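Local coordinates for extracellular solute-binding protein, family 1 (PDB 3QUF) that probably binds a solute, perhaps a sugar, outside the cell membrane and hands it to an ABC transporter for uptake, at residues 30-35 with 57-62; 85-90 with 302-307; 110-115 with 130-135; 328-333 with 341-346. One frame throughout, in Å; residues are numbered along the deposited sequence. Where two conformers were deposited one is given.

Overall arrangement
The first contact along the chain is contact 1, where 30-35 and 57-62 pair as parallel strands and close a short loop that holds helix 40-53. Contact 2 opens next, at 85-90, and closes only at 302-307, after more than 200 residues. Within that long loop lies contact 3, which closes the small loop between 110-115 and 130-135. Contact 4 follows contact 2 and joins helix 327-337 to the segment just after it. No loops cross. Contacts 1 and 2 share one sheet, since strands 30-36 and 86-89 are neighbours in it. Met-132 O bonds to Phe-303 N, tying contact 3 to contact 2. Val-134 O bonds to Leu-342 N, tying contact 3 to contact 4.

Contact 1: residues 30-35 with 57-62; sequences TKISFY and ITLDVQ
Ile-32 packs against Ile-57 and Leu-59 on one face of a parallel strand pair. Its CB lies against the loop residue Thr-85. CG1 stands between the backbone N and the carbonyl carbon (chi1 56°), which turns this branch toward the other strand. CG1 touches Leu-59 CD1 at 3.7 Å and is equally near Ile-57 CG2. The chain runs on extended to CD1, which meets Ile-57 CG2 at 3.7 Å. Leu-59 CD1 also reaches Phe-34 CB, at 3.8 Å. Phe-34 and Val-61 lie side by side and point the same way, with CD2 of the ring 4.0 Å from Val-61 CG1. Were Ile-32 cut back to an alanine, Ile-57 CG2 and Leu-59 CD1 would probably lose their shared packing partner and leave a gap there.

Five backbone bonds join the strands in alternation. Thr-58 N, Asp-60 N and Gln-62 N give to Thr-30 O, Ile-32 O and Phe-34 O, while Ile-32 N and Phe-34 N give to Thr-58 O and Asp-60 O. Each is 2.9 Å long. On the other face, Gln-62 CB meets the edge of the Tyr-35 ring in its plane, 3.8 Å from CD1. Tyr-35 OH bonds to Thr-73, and Gln-62 OE1 to Arg-77.

The pair belongs to the beta-alpha-beta unit of strand 30-36, helix 40-53 and strand 57-63. Helix 40-53 covers Phe-34, Ile-57, Leu-59 and Val-61. Helix 311-324 packs on Ile-32 and Ile-57, and strand 86-89 extends the sheet beyond 30-36.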
loop_
_atom_site.group_PDB
_atom_site.type_symbol
_atom_site.label_atom_id
_atom_site.label_comp_id
_atom_site.label_asym_id
_atom_site.label_seq_id
_atom_site.Cartn_x
_atom_site.Cartn_y
_atom_site.Cartn_z
ATOM N N THR A 30 6.657 7.655 34.463
ATOM C CA THR A 30 7.652 7.710 33.416
ATOM C C THR A 30 7.114 8.596 32.316
ATOM O O THR A 30 6.033 8.340 31.792
ATOM C CB THR A 30 7.903 6.305 32.838
ATOM O OG1 THR A 30 8.434 5.455 33.881
ATOM C CG2 THR A 30 8.898 6.370 31.653
ATOM N N LYS A 31 7.867 9.628 31.981
ATOM C CA LYS A 31 7.519 10.535 30.894
ATOM C C LYS A 31 8.092 10.044 29.567
ATOM O O LYS A 31 9.307 9.868 29.470
ATOM C CB LYS A 31 8.107 11.909 31.190
ATOM C CG LYS A 31 7.604 12.527 32.477
ATOM C CD LYS A 31 8.018 13.982 32.554
ATOM C CE LYS A 31 7.796 14.685 31.230
ATOM N NZ LYS A 31 6.364 14.903 30.919
ATOM N N ILE A 32 7.252 9.867 28.557
ATOM C CA ILE A 32 7.706 9.541 27.191
ATOM C C ILE A 32 7.072 10.480 26.173
ATOM O O ILE A 32 6.076 11.156 26.497
ATOM C CB ILE A 32 7.445 8.082 26.797
ATOM C CG1 ILE A 32 5.957 7.688 26.946
ATOM C CG2 ILE A 32 8.344 7.173 27.673
ATOM C CD1 ILE A 32 5.632 6.272 26.412
ATOM N N SER A 33 7.686 10.564 24.989
ATOM C CA SER A 33 7.187 11.390 23.919
ATOM C C SER A 33 6.910 10.570 22.673
ATOM O O SER A 33 7.505 9.511 22.461
ATOM C CB SER A 33 8.160 12.517 23.590
ATOM O OG SER A 33 9.430 11.967 23.331
ATOM N N PHE A 34 5.992 11.061 21.851
ATOM C CA PHE A 34 5.613 10.409 20.599
ATOM C C PHE A 34 5.527 11.498 19.567
ATOM O O PHE A 34 4.775 12.462 19.780
ATOM C CB PHE A 34 4.268 9.715 20.794
ATOM C CG PHE A 34 3.635 9.098 19.551
ATOM C CD1 PHE A 34 4.348 8.687 18.456
ATOM C CD2 PHE A 34 2.253 8.919 19.532
ATOM C CE1 PHE A 34 3.700 8.138 17.331
ATOM C CE2 PHE A 34 1.609 8.385 18.428
ATOM C CZ PHE A 34 2.305 8.010 17.346
ATOM N N TYR A 35 6.372 11.439 18.548
ATOM C CA TYR A 35 6.274 12.371 17.424
ATOM C C TYR A 35 5.548 11.601 16.353
ATOM O O TYR A 35 6.098 10.686 15.738
ATOM C CB TYR A 35 7.636 12.837 16.939
ATOM C CG TYR A 35 7.534 13.924 15.895
ATOM C CD1 TYR A 35 6.706 15.016 16.101
ATOM C CD2 TYR A 35 8.233 13.872 14.728
ATOM C CE1 TYR A 35 6.601 16.038 15.148
ATOM C CE2 TYR A 35 8.137 14.889 13.765
ATOM C CZ TYR A 35 7.308 15.949 13.982
ATOM O OH TYR A 35 7.200 16.997 13.095
ATOM N N ILE A 57 2.319 6.351 33.252
ATOM C CA ILE A 57 3.015 6.833 32.039
ATOM C C ILE A 57 2.419 8.139 31.600
ATOM O O ILE A 57 1.192 8.235 31.461
ATOM C CB ILE A 57 2.976 5.797 30.920
ATOM C CG1 ILE A 57 3.635 4.499 31.430
ATOM C CG2 ILE A 57 3.633 6.361 29.569
ATOM C CD1 ILE A 57 3.521 3.317 30.533
ATOM N N THR A 58 3.273 9.143 31.416
ATOM C CA THR A 58 2.864 10.422 30.875
ATOM C C THR A 58 3.329 10.467 29.426
ATOM O O THR A 58 4.536 10.446 29.200
ATOM C CB THR A 58 3.536 11.590 31.644
ATOM O OG1 THR A 58 3.139 11.572 33.037
ATOM C CG2 THR A 58 3.149 12.948 30.999
ATOM N N LEU A 59 2.396 10.574 28.486
ATOM C CA LEU A 59 2.726 10.599 27.060
ATOM C C LEU A 59 2.527 12.000 26.478
ATOM O O LEU A 59 1.431 12.564 26.568
ATOM C CB LEU A 59 1.898 9.552 26.343
ATOM C CG LEU A 59 2.078 9.389 24.846
ATOM C CD1 LEU A 59 3.530 9.062 24.511
ATOM C CD2 LEU A 59 1.152 8.293 24.212
ATOM N N ASP A 60 3.602 12.599 25.997
ATOM C CA ASP A 60 3.582 13.916 25.337
ATOM C C ASP A 60 3.603 13.649 23.842
ATOM O O ASP A 60 4.580 13.107 23.324
ATOM C CB ASP A 60 4.807 14.749 25.743
ATOM C CG ASP A 60 4.866 16.120 25.044
ATOM O OD1 ASP A 60 3.814 16.654 24.654
ATOM O OD2 ASP A 60 5.974 16.672 24.902
ATOM N N VAL A 61 2.529 14.017 23.154
ATOM C CA VAL A 61 2.391 13.773 21.738
ATOM C C VAL A 61 2.478 15.041 20.930
ATOM O O VAL A 61 1.810 16.035 21.276
ATOM C CB VAL A 61 1.069 13.047 21.410
ATOM C CG1 VAL A 61 1.001 12.647 19.911
ATOM C CG2 VAL A 61 0.902 11.828 22.277
ATOM N N GLN A 62 3.329 15.020 19.909
ATOM C CA GLN A 62 3.371 16.026 18.867
ATOM C C GLN A 62 2.988 15.438 17.523
ATOM O O GLN A 62 3.227 14.267 17.206
ATOM C CB GLN A 62 4.723 16.715 18.835
ATOM C CG GLN A 62 5.054 17.322 20.199
ATOM C CD GLN A 62 5.905 18.590 20.136
ATOM O OE1 GLN A 62 7.117 18.521 19.968
ATOM N NE2 GLN A 62 5.261 19.762 20.309
#

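Contact 2: residues 85-90 with 302-307; sequences TIFNLT and GFAIAS
Residues 85-90 and 302-307 pair where an antiparallel strand enters the lobe's otherwise parallel sheet, as in class II solute-binding proteins, whose chain returns here from the other lobe. Phe-87 and Ala-304 form a hydrogen-bonded antiparallel pair, with Phe-87 N giving to Ala-304 O at 3.0 Å and Ala-304 N giving back to Phe-87 O. Gly-302 and Leu-89 repeat the exchange, and Ala-306 N gives to Thr-85 O.

Asn-88 adds a side-chain bond to this ladder. Its ND2 gives to Gly-302 O at 3.0 Å in a nearly straight bond (167°). The oxygen lies in the amide plane of Asn-88, but the donor stands above the carbonyl plane of Gly-302. Leu-89 N comes to the same oxygen from the opposite face of that plane, so two N-H groups grip it. ND2 also sits over the centre of the Phe-303 ring, 3.3 Å above its plane. The amide is steep to the ring, with 75° between the planes. Its other end, OD1, accepts from Tyr-37 N, which helps to fix the rotation of the amide.

On the other side of the sheet, Phe-87 CG stands between the backbone N and the carbonyl carbon (chi1 55°), which lays the ring along the partner strand. Its CE1 touches Ala-304 CB at 3.6 Å, and CE2 lies 3.6 Å from Ala-306 N. Leu-89 CG packs on the same Ala-304 CB at 4.0 Å.

Helix 67-79 covers Phe-87 through Tyr-70, Leu-74 and Leu-78. Helix 311-324 covers Ile-86, Phe-303 and Ile-305 on the opposite face. Strand 30-36 lies beside 86-89.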
loop_
_atom_site.group_PDB
_atom_site.type_symbol
_atom_site.label_atom_id
_atom_site.label_comp_id
_atom_site.label_asym_id
_atom_site.label_seq_id
_atom_site.Cartn_x
_atom_site.Cartn_y
_atom_site.Cartn_z
ATOM N N THR A 85 10.543 9.322 22.047
ATOM C CA THR A 85 10.562 7.917 22.421
ATOM C C THR A 85 9.918 6.991 21.403
ATOM O O THR A 85 10.356 5.825 21.221
ATOM C CB THR A 85 9.877 7.708 23.783
ATOM O OG1 THR A 85 10.078 8.820 24.651
ATOM C CG2 THR A 85 10.382 6.434 24.430
ATOM N N ILE A 86 8.813 7.451 20.817
ATOM C CA ILE A 86 8.059 6.724 19.828
ATOM C C ILE A 86 7.914 7.613 18.601
ATOM O O ILE A 86 7.791 8.842 18.709
ATOM C CB ILE A 86 6.677 6.351 20.334
ATOM C CG1 ILE A 86 6.738 5.566 21.632
ATOM C CG2 ILE A 86 5.901 5.554 19.256
ATOM C CD1 ILE A 86 5.580 5.818 22.589
ATOM N N PHE A 87 8.009 6.993 17.451
ATOM C CA PHE A 87 7.903 7.698 16.186
ATOM C C PHE A 87 7.457 6.725 15.083
ATOM O O PHE A 87 7.337 5.506 15.309
ATOM C CB PHE A 87 9.190 8.441 15.844
ATOM C CG PHE A 87 10.392 7.573 15.851
ATOM C CD1 PHE A 87 10.734 6.829 14.741
ATOM C CD2 PHE A 87 11.153 7.447 17.022
ATOM C CE1 PHE A 87 11.853 5.968 14.789
ATOM C CE2 PHE A 87 12.262 6.606 17.050
ATOM C CZ PHE A 87 12.578 5.859 15.940
ATOM N N ASN A 88 7.272 7.241 13.877
ATOM C CA ASN A 88 6.826 6.407 12.775
ATOM C C ASN A 88 7.841 6.226 11.682
ATOM O O ASN A 88 8.544 7.168 11.307
ATOM C CB ASN A 88 5.547 7.018 12.166
ATOM C CG ASN A 88 4.350 6.925 13.079
ATOM O OD1 ASN A 88 3.816 7.926 13.547
ATOM N ND2 ASN A 88 3.912 5.660 13.390
ATOM N N LEU A 89 7.914 4.990 11.177
ATOM C CA LEU A 89 8.650 4.655 9.990
ATOM C C LEU A 89 7.644 4.666 8.852
ATOM O O LEU A 89 6.707 3.870 8.817
ATOM C CB LEU A 89 9.290 3.288 10.115
ATOM C CG LEU A 89 10.303 3.130 11.260
ATOM C CD1 LEU A 89 10.814 1.697 11.312
ATOM C CD2 LEU A 89 11.467 4.086 11.140
ATOM N N THR A 90 7.817 5.620 7.965
ATOM C CA THR A 90 6.907 5.795 6.856
ATOM C C THR A 90 7.526 5.223 5.595
ATOM O O THR A 90 8.698 4.839 5.587
ATOM C CB THR A 90 6.583 7.243 6.624
ATOM O OG1 THR A 90 7.682 7.939 5.986
ATOM C CG2 THR A 90 6.217 7.946 7.966
ATOM N N GLY A 302 4.676 2.290 10.066
ATOM C CA GLY A 302 5.094 1.452 11.186
ATOM C C GLY A 302 5.379 2.313 12.393
ATOM O O GLY A 302 5.635 3.512 12.277
ATOM N N PHE A 303 5.325 1.694 13.566
ATOM C CA PHE A 303 5.672 2.338 14.824
ATOM C C PHE A 303 6.986 1.818 15.338
ATOM O O PHE A 303 7.224 0.620 15.301
ATOM C CB PHE A 303 4.578 2.075 15.856
ATOM C CG PHE A 303 3.272 2.719 15.510
ATOM C CD1 PHE A 303 2.456 2.182 14.525
ATOM C CD2 PHE A 303 2.890 3.913 16.107
ATOM C CE1 PHE A 303 1.266 2.835 14.156
ATOM C CE2 PHE A 303 1.710 4.536 15.737
ATOM C CZ PHE A 303 0.915 3.997 14.761
ATOM N N ALA A 304 7.821 2.713 15.834
ATOM C CA ALA A 304 9.165 2.399 16.292
ATOM C C ALA A 304 9.452 3.100 17.610
ATOM O O ALA A 304 8.792 4.101 17.981
ATOM C CB ALA A 304 10.173 2.836 15.218
ATOM N N ILE A 305 10.410 2.549 18.339
ATOM C CA ILE A 305 10.875 3.098 19.606
ATOM C C ILE A 305 12.341 3.585 19.418
ATOM O O ILE A 305 13.126 2.973 18.705
ATOM C CB ILE A 305 10.786 2.004 20.728
ATOM C CG1 ILE A 305 9.351 1.530 20.908
ATOM C CG2 ILE A 305 11.384 2.521 22.035
ATOM C CD1 ILE A 305 9.153 0.366 21.879
ATOM N N ALA A 306 12.695 4.674 20.092
ATOM C CA ALA A 306 14.051 5.246 20.045
ATOM C C ALA A 306 15.033 4.289 20.718
ATOM O O ALA A 306 14.814 3.860 21.866
ATOM C CB ALA A 306 14.100 6.573 20.769
ATOM N N SER A 307 16.143 4.022 20.054
ATOM C CA SER A 307 17.236 3.324 20.723
ATOM C C SER A 307 17.919 4.203 21.777
ATOM O O SER A 307 18.477 3.675 22.750
ATOM C CB SER A 307 18.225 2.793 19.712
ATOM O OG SER A 307 18.751 3.881 18.995
#

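Contact 3: residues 110-115 with 130-135; sequences DFLDGI and YGMPVS. With SO4 (sulfate ion), chain D.
Met-132 CG is anti to the backbone N (chi1 169°) and the chain runs on extended at chi2, which carries SE to Phe-111. The bend at chi3 (73°) turns only the end methyl CE. The residue is selenomethionine. SE lies 4.0 Å from Phe-111 CD1 and 5.2 Å from the ring centroid. It is 78° off the ring normal, so the approach is at the edge, a Met-aromatic contact. SE is also 3.8 Å from Phe-111 O, which accepts from Asn-325 ND2.

The rest of the Met-132 chain is held by two aliphatic side chains. Leu-112 CD2 touches Met-132 CB at 3.9 Å. Ile-115 meets it at about a right angle, with CD1 3.8 Å from Met-132 CG. The same CD1 comes within 3.4 Å of Pro-133 O and packs lightly on Val-134 CG1. Leu-112 to Ile-115 form a type II turn. At this turn Gly-114 N gives to sulfate O1 at 2.7 Å; the ion probably comes from the crystallisation liquor. Helix 311-324 closes on Phe-111 and Met-132 through Leu-321.

The two loops are joined by apolar packing and by the selenium at a ring edge, with no polar bond between them. Pro-133 O is buried by this contact, with Ile-115 CD1 close by, and has no hydrogen-bonding partner in the model.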
loop_
_atom_site.group_PDB
_atom_site.type_symbol
_atom_site.label_atom_id
_atom_site.label_comp_id
_atom_site.label_asym_id
_atom_site.label_seq_id
_atom_site.Cartn_x
_atom_site.Cartn_y
_atom_site.Cartn_z
ATOM N N ASP A 110 6.939 -9.710 22.523
ATOM C CA ASP A 110 5.619 -10.348 22.592
ATOM C C ASP A 110 4.514 -9.465 22.005
ATOM O O ASP A 110 3.491 -9.975 21.530
ATOM C CB ASP A 110 5.262 -10.693 24.051
ATOM C CG ASP A 110 6.074 -11.824 24.611
ATOM O OD1 ASP A 110 6.703 -12.603 23.853
ATOM O OD2 ASP A 110 6.041 -11.955 25.853
ATOM N N PHE A 111 4.682 -8.143 22.038
ATOM C CA PHE A 111 3.689 -7.250 21.484
ATOM C C PHE A 111 3.542 -7.317 19.951
ATOM O O PHE A 111 2.597 -6.769 19.378
ATOM C CB PHE A 111 3.886 -5.795 21.978
ATOM C CG PHE A 111 5.200 -5.134 21.568
ATOM C CD1 PHE A 111 5.425 -4.693 20.273
ATOM C CD2 PHE A 111 6.166 -4.883 22.518
ATOM C CE1 PHE A 111 6.602 -4.089 19.928
ATOM C CE2 PHE A 111 7.324 -4.261 22.190
ATOM C CZ PHE A 111 7.559 -3.852 20.898
ATOM N N LEU A 112 4.457 -8.024 19.283
ATOM C CA LEU A 112 4.349 -8.280 17.861
ATOM C C LEU A 112 3.411 -9.428 17.519
ATOM O O LEU A 112 3.073 -9.616 16.368
ATOM C CB LEU A 112 5.702 -8.583 17.248
ATOM C CG LEU A 112 6.817 -7.572 17.477
ATOM C CD1 LEU A 112 8.130 -8.141 16.928
ATOM C CD2 LEU A 112 6.450 -6.219 16.854
ATOM N N ASP A 113 2.995 -10.218 18.514
ATOM C CA ASP A 113 2.246 -11.411 18.215
ATOM C C ASP A 113 0.888 -11.046 17.603
ATOM O O ASP A 113 0.265 -10.021 17.944
ATOM C CB ASP A 113 2.118 -12.295 19.459
ATOM C CG ASP A 113 3.442 -12.927 19.883
ATOM O OD1 ASP A 113 4.422 -12.984 19.106
ATOM O OD2 ASP A 113 3.483 -13.423 21.016
ATOM N N GLY A 114 0.462 -11.844 16.619
ATOM C CA GLY A 114 -0.837 -11.659 15.971
ATOM C C GLY A 114 -0.744 -11.008 14.604
ATOM O O GLY A 114 -1.719 -10.970 13.850
ATOM N N ILE A 115 0.438 -10.464 14.282
ATOM C CA ILE A 115 0.667 -9.816 13.009
ATOM C C ILE A 115 1.545 -10.714 12.167
ATOM O O ILE A 115 2.639 -11.116 12.591
ATOM C CB ILE A 115 1.391 -8.460 13.229
ATOM C CG1 ILE A 115 0.572 -7.557 14.153
ATOM C CG2 ILE A 115 1.731 -7.769 11.875
ATOM C CD1 ILE A 115 1.300 -6.365 14.716
ATOM N N TYR A 130 12.640 -3.456 13.376
ATOM C CA TYR A 130 12.771 -2.098 13.916
ATOM C C TYR A 130 11.481 -1.337 13.951
ATOM O O TYR A 130 11.454 -0.193 14.436
ATOM C CB TYR A 130 13.800 -1.316 13.098
ATOM C CG TYR A 130 15.185 -1.837 13.286
ATOM C CD1 TYR A 130 15.926 -1.525 14.449
ATOM C CD2 TYR A 130 15.769 -2.649 12.328
ATOM C CE1 TYR A 130 17.215 -2.014 14.631
ATOM C CE2 TYR A 130 17.075 -3.142 12.503
ATOM C CZ TYR A 130 17.772 -2.830 13.668
ATOM O OH TYR A 130 19.041 -3.325 13.864
ATOM N N GLY A 131 10.389 -1.916 13.469
ATOM C CA GLY A 131 9.085 -1.211 13.484
ATOM C C GLY A 131 7.953 -2.208 13.387
ATOM O O GLY A 131 8.140 -3.368 12.927
HETATM N N MSE A 132 6.777 -1.757 13.815
HETATM C CA MSE A 132 5.610 -2.593 13.809
HETATM C C MSE A 132 4.464 -1.862 13.137
HETATM O O MSE A 132 4.026 -0.817 13.640
HETATM C CB MSE A 132 5.189 -2.944 15.262
HETATM C CG MSE A 132 3.826 -3.603 15.332
HETATM SE SE MSE A 132 3.156 -3.780 17.159
HETATM C CE MSE A 132 2.741 -1.977 17.418
ATOM N N PRO A 133 3.948 -2.403 12.018
ATOM C CA PRO A 133 2.699 -1.918 11.458
ATOM C C PRO A 133 1.530 -2.637 12.107
ATOM O O PRO A 133 1.638 -3.813 12.464
ATOM C CB PRO A 133 2.795 -2.347 9.999
ATOM C CG PRO A 133 3.581 -3.614 10.032
ATOM C CD PRO A 133 4.418 -3.611 11.309
ATOM N N VAL A 134 0.424 -1.928 12.280
ATOM C CA VAL A 134 -0.771 -2.556 12.760
ATOM C C VAL A 134 -1.970 -2.410 11.828
ATOM O O VAL A 134 -3.030 -2.992 12.112
ATOM C CB VAL A 134 -1.162 -2.065 14.156
ATOM C CG1 VAL A 134 -0.033 -2.430 15.155
ATOM C CG2 VAL A 134 -1.467 -0.538 14.140
ATOM N N SER A 135 -1.807 -1.685 10.732
ATOM C CA SER A 135 -2.935 -1.383 9.868
ATOM C C SER A 135 -2.462 -1.231 8.446
ATOM O O SER A 135 -1.263 -1.057 8.193
ATOM C CB SER A 135 -3.647 -0.127 10.331
ATOM O OG SER A 135 -2.770 0.945 10.277
HETATM S S SO4 D . 1.657 -14.906 15.941
HETATM O O1 SO4 D . 2.224 -13.615 15.576
HETATM O O2 SO4 D . 2.407 -15.962 15.264
HETATM O O3 SO4 D . 1.743 -15.098 17.390
HETATM O O4 SO4 D . 0.256 -14.966 15.519
#

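Contact 4: residues 328-333 with 341-346; sequences EGLEAF and SLSSKY
Tyr-346 turns one face of its ring to helix residue Glu-331, while its CB packs on Leu-330. Glu-331 CB stands over the ring, 3.9 Å from the centroid and 20° off the normal, a CH-pi contact. The two side chains run at a slant to each other, and the carboxylate plane is 30° from the ring plane. Glu-331 CG reaches on to Tyr-346 OH at 3.7 Å. The Tyr-346 CG is anti to the backbone N (chi1 173°), which lays the ring along the helix surface. Tyr-346 CB meets Leu-330 CB at 3.7 Å.

Leu-330 points into the curl of 341-346. Its CD1 touches Ser-343 CB at 3.6 Å and Lys-345 CB at 3.8 Å, while CD2 faces Ser-341 OG. Two ST turns shape the curl. Ser-341 OG accepts from Ser-343 N at 3.0 Å, and Ser-343 OG accepts from Lys-345 N at 3.2 Å. With an alanine instead of Tyr-346, the CH-pi contact would be lost and Glu-331 would probably be left freer to turn.

Asn-325, just before helix 327-337, bonds through OD1 to Ser-343 OG and through its backbone O to Lys-345 NZ. Val-134 packs on Leu-330. Ser-344 pairs with Gly-114 through a backbone bond. Ala-332, pointing away from 341-346, packs on helix 40-53; Phe-333 touches that helix as well as Val-134.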
loop_
_atom_site.group_PDB
_atom_site.type_symbol
_atom_site.label_atom_id
_atom_site.label_comp_id
_atom_site.label_asym_id
_atom_site.label_seq_id
_atom_site.Cartn_x
_atom_site.Cartn_y
_atom_site.Cartn_z
ATOM N N GLU A 328 -8.690 -3.103 21.751
ATOM C CA GLU A 328 -9.172 -1.753 21.966
ATOM C C GLU A 328 -8.403 -0.764 21.112
ATOM O O GLU A 328 -8.991 0.101 20.459
ATOM C CB GLU A 328 -9.032 -1.386 23.447
ATOM C CG GLU A 328 -9.576 -0.048 23.783
ATOM C CD GLU A 328 -9.545 0.211 25.290
ATOM O OE1 GLU A 328 -10.267 -0.519 26.002
ATOM O OE2 GLU A 328 -8.798 1.124 25.730
ATOM N N GLY A 329 -7.082 -0.894 21.117
ATOM C CA GLY A 329 -6.233 0.001 20.318
ATOM C C GLY A 329 -6.484 -0.093 18.836
ATOM O O GLY A 329 -6.568 0.911 18.134
ATOM N N LEU A 330 -6.580 -1.325 18.353
ATOM C CA LEU A 330 -6.773 -1.587 16.921
ATOM C C LEU A 330 -8.117 -1.063 16.438
ATOM O O LEU A 330 -8.206 -0.486 15.336
ATOM C CB LEU A 330 -6.651 -3.090 16.624
ATOM C CG LEU A 330 -5.250 -3.677 16.780
ATOM C CD1 LEU A 330 -5.327 -5.201 16.946
ATOM C CD2 LEU A 330 -4.384 -3.298 15.552
ATOM N N GLU A 331 -9.154 -1.285 17.220
ATOM C CA GLU A 331 -10.486 -0.805 16.832
ATOM C C GLU A 331 -10.483 0.716 16.735
ATOM O O GLU A 331 -10.988 1.275 15.760
ATOM C CB GLU A 331 -11.559 -1.284 17.807
ATOM C CG GLU A 331 -12.941 -0.715 17.450
ATOM C CD GLU A 331 -14.086 -1.497 18.061
ATOM O OE1 GLU A 331 -13.866 -2.160 19.107
ATOM O OE2 GLU A 331 -15.212 -1.450 17.471
ATOM N N ALA A 332 -9.890 1.363 17.736
ATOM C CA ALA A 332 -9.828 2.820 17.753
ATOM C C ALA A 332 -9.037 3.384 16.575
ATOM O O ALA A 332 -9.489 4.308 15.927
ATOM C CB ALA A 332 -9.241 3.331 19.072
ATOM N N PHE A 333 -7.910 2.788 16.278
ATOM C CA PHE A 333 -7.043 3.298 15.220
ATOM C C PHE A 333 -7.638 3.044 13.831
ATOM O O PHE A 333 -7.732 3.957 13.025
ATOM C CB PHE A 333 -5.695 2.643 15.340
ATOM C CG PHE A 333 -4.629 3.237 14.434
ATOM C CD1 PHE A 333 -4.601 4.585 14.108
ATOM C CD2 PHE A 333 -3.608 2.433 13.968
ATOM C CE1 PHE A 333 -3.606 5.099 13.289
ATOM C CE2 PHE A 333 -2.615 2.946 13.138
ATOM C CZ PHE A 333 -2.608 4.272 12.817
ATOM N N SER A 341 -7.091 -3.741 9.917
ATOM C CA SER A 341 -6.147 -4.252 10.892
ATOM C C SER A 341 -5.228 -5.315 10.286
ATOM O O SER A 341 -5.715 -6.244 9.600
ATOM C CB SER A 341 -6.924 -4.875 12.066
ATOM O OG SER A 341 -6.069 -5.627 12.897
ATOM N N LEU A 342 -3.930 -5.245 10.603
ATOM C CA LEU A 342 -2.999 -6.328 10.303
ATOM C C LEU A 342 -2.829 -7.364 11.421
ATOM O O LEU A 342 -1.986 -8.267 11.317
ATOM C CB LEU A 342 -1.642 -5.732 9.925
ATOM C CG LEU A 342 -1.562 -5.015 8.596
ATOM C CD1 LEU A 342 -0.164 -4.344 8.486
ATOM C CD2 LEU A 342 -1.735 -6.018 7.398
ATOM N N SER A 343 -3.600 -7.260 12.488
ATOM C CA SER A 343 -3.460 -8.119 13.651
ATOM C C SER A 343 -4.700 -8.960 13.859
ATOM O O SER A 343 -5.831 -8.483 13.754
ATOM C CB SER A 343 -3.215 -7.288 14.899
ATOM O OG SER A 343 -3.217 -8.108 16.065
ATOM N N SER A 344 -4.489 -10.220 14.192
ATOM C CA SER A 344 -5.609 -11.125 14.490
ATOM C C SER A 344 -6.334 -10.790 15.788
ATOM O O SER A 344 -7.377 -11.364 16.077
ATOM C CB SER A 344 -5.111 -12.569 14.535
ATOM O OG SER A 344 -4.188 -12.733 15.585
ATOM N N LYS A 345 -5.834 -9.811 16.543
ATOM C CA LYS A 345 -6.522 -9.397 17.757
ATOM C C LYS A 345 -7.755 -8.563 17.476
ATOM O O LYS A 345 -8.610 -8.429 18.352
ATOM C CB LYS A 345 -5.587 -8.625 18.654
ATOM C CG LYS A 345 -4.360 -9.423 19.078
ATOM C CD LYS A 345 -3.558 -8.625 20.030
ATOM C CE LYS A 345 -2.236 -9.277 20.327
ATOM N NZ LYS A 345 -1.543 -8.529 21.414
ATOM N N TYR A 346 -7.891 -8.047 16.254
ATOM C CA TYR A 346 -9.100 -7.336 15.889
ATOM C C TYR A 346 -9.304 -7.368 14.412
ATOM O O TYR A 346 -8.399 -7.098 13.669
ATOM C CB TYR A 346 -9.011 -5.867 16.322
ATOM C CG TYR A 346 -10.173 -5.040 15.827
ATOM C CD1 TYR A 346 -11.401 -5.089 16.448
ATOM C CD2 TYR A 346 -10.038 -4.237 14.723
ATOM C CE1 TYR A 346 -12.480 -4.365 15.969
ATOM C CE2 TYR A 346 -11.110 -3.485 14.243
ATOM C CZ TYR A 346 -12.322 -3.550 14.883
ATOM O OH TYR A 346 -13.401 -2.825 14.390
#